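Side-chain contact in chemotaxis signal transduction protein (Thermoanaerobacter tengcongensis, PDB 2QDL), which probably acts as the scaffolding protein that couples chemoreceptors to the histidine kinase CheA in bacterial chemotaxis signalling: residues T118-T122 / A123-G127. Residues are numbered along the deposited sequence; the frame is centred on the assembly and turned at random.
Sequences TTIDT and AFVEG
Asp121 grips the 3-10 turn that follows it twice, through side chain and backbone. Asp121 OD1 accepts a bond from Ala123 N at 3.0 Å in an Asx turn, nearly straight but met on the anti side and tilted from the carboxylate plane. With CG anti to the backbone N (chi1 -159°), the carboxylate reaches forward to that amide. Asp121 O takes Phe124 N at 2.9 Å, and Thr122 O takes Val125 N at 3.0 Å, both of 3-10 spacing. Ile120 CG1 packs on Val125 CG2 at 3.5 Å, while Ile120 CD1 meets Phe124 CB at 3.7 Å, the Ile120 and Phe124 side chains crossing at about a right angle. Asp121 CB touches the Phe124 ring obliquely, 3.6 Å from CD2. Farther out, the ring meets that of Phe70 in helix 66-70, planes at about 40°, and the side chain touches Leu144; an alanine for Phe124 would probably take one aromatic neighbour from Phe70 and open a gap beside Asp121 CB. Thus an Asx turn leads into a 3-10 turn with a buried apolar side: hydrogen bonds fix the backbone entering strand 125-131, while Ile120 reaches Tyr24 and Phe70, and Val125 reaches Ile137 of strand 134-139.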
loop_
_atom_site.group_PDB
_atom_site.type_symbol
_atom_site.label_atom_id
_atom_site.label_comp_id
_atom_site.label_asym_id
_atom_site.label_seq_id
_atom_site.Cartn_x
_atom_site.Cartn_y
_atom_site.Cartn_z
ATOM N N THR A 118 10.684 -13.905 0.486
ATOM C CA THR A 118 10.555 -13.259 -0.831
ATOM C C THR A 118 11.115 -11.835 -0.808
ATOM O O THR A 118 11.931 -11.507 0.057
ATOM C CB THR A 118 9.071 -13.344 -1.391
ATOM O OG1 THR A 118 9.008 -12.723 -2.685
ATOM C CG2 THR A 118 8.050 -12.692 -0.456
ATOM N N THR A 119 10.701 -10.993 -1.757
ATOM C CA THR A 119 11.192 -9.613 -1.841
ATOM C C THR A 119 11.073 -8.844 -0.516
ATOM O O THR A 119 12.006 -8.163 -0.102
ATOM C CB THR A 119 10.435 -8.841 -2.946
ATOM O OG1 THR A 119 10.438 -9.626 -4.135
ATOM C CG2 THR A 119 11.114 -7.549 -3.227
ATOM N N ILE A 120 9.909 -8.934 0.131
ATOM C CA ILE A 120 9.675 -8.283 1.426
ATOM C C ILE A 120 9.134 -9.337 2.374
ATOM O O ILE A 120 8.699 -10.391 1.923
ATOM C CB ILE A 120 8.756 -7.027 1.309
ATOM C CG1 ILE A 120 7.333 -7.420 0.896
ATOM C CG2 ILE A 120 9.382 -6.005 0.319
ATOM C CD1 ILE A 120 6.268 -6.347 1.029
ATOM N N ASP A 121 9.201 -9.073 3.684
ATOM C CA ASP A 121 8.592 -9.949 4.703
ATOM C C ASP A 121 7.212 -10.397 4.243
ATOM O O ASP A 121 6.373 -9.563 3.924
ATOM C CB ASP A 121 8.469 -9.182 6.019
ATOM C CG ASP A 121 8.350 -10.086 7.236
ATOM O OD1 ASP A 121 7.546 -11.026 7.227
ATOM O OD2 ASP A 121 9.024 -9.815 8.243
ATOM N N THR A 122 6.971 -11.703 4.234
ATOM C CA THR A 122 5.653 -12.234 3.915
ATOM C C THR A 122 4.520 -11.699 4.821
ATOM O O THR A 122 3.373 -11.745 4.437
ATOM C CB THR A 122 5.651 -13.770 3.947
ATOM O OG1 THR A 122 6.028 -14.208 5.267
ATOM C CG2 THR A 122 6.623 -14.316 2.899
ATOM N N ALA A 123 4.851 -11.172 5.998
ATOM C CA ALA A 123 3.848 -10.543 6.872
ATOM C C ALA A 123 3.138 -9.394 6.167
ATOM O O ALA A 123 2.048 -8.973 6.565
ATOM C CB ALA A 123 4.485 -10.067 8.178
ATOM N N PHE A 124 3.781 -8.886 5.124
ATOM C CA PHE A 124 3.300 -7.703 4.382
ATOM C C PHE A 124 2.803 -8.086 2.993
ATOM O O PHE A 124 2.460 -7.207 2.185
ATOM C CB PHE A 124 4.418 -6.665 4.229
ATOM C CG PHE A 124 5.032 -6.197 5.545
ATOM C CD1 PHE A 124 4.235 -5.695 6.579
ATOM C CD2 PHE A 124 6.429 -6.214 5.718
ATOM C CE1 PHE A 124 4.817 -5.260 7.766
ATOM C CE2 PHE A 124 7.004 -5.767 6.869
ATOM C CZ PHE A 124 6.201 -5.284 7.918
ATOM N N VAL A 125 2.812 -9.376 2.687
ATOM C CA VAL A 125 2.465 -9.840 1.334
ATOM C C VAL A 125 1.176 -10.640 1.333
ATOM O O VAL A 125 1.054 -11.645 2.070
ATOM C CB VAL A 125 3.588 -10.714 0.722
ATOM C CG1 VAL A 125 3.208 -11.231 -0.710
ATOM C CG2 VAL A 125 4.906 -9.968 0.712
ATOM N N GLU A 126 0.203 -10.199 0.534
ATOM C CA GLU A 126 -1.056 -10.955 0.384
ATOM C C GLU A 126 -0.877 -12.081 -0.650
ATOM O O GLU A 126 -1.281 -13.228 -0.438
ATOM C CB GLU A 126 -2.209 -10.033 -0.034
ATOM C CG GLU A 126 -3.499 -10.790 -0.444
ATOM C CD GLU A 126 -4.628 -9.857 -0.780
ATOM O OE1 GLU A 126 -4.939 -8.967 0.054
ATOM O OE2 GLU A 126 -5.198 -9.995 -1.886
ATOM N N GLY A 127 -0.276 -11.739 -1.786
ATOM C CA GLY A 127 -0.076 -12.708 -2.835
ATOM C C GLY A 127 0.822 -12.092 -3.877
ATOM O O GLY A 127 1.187 -10.918 -3.785
#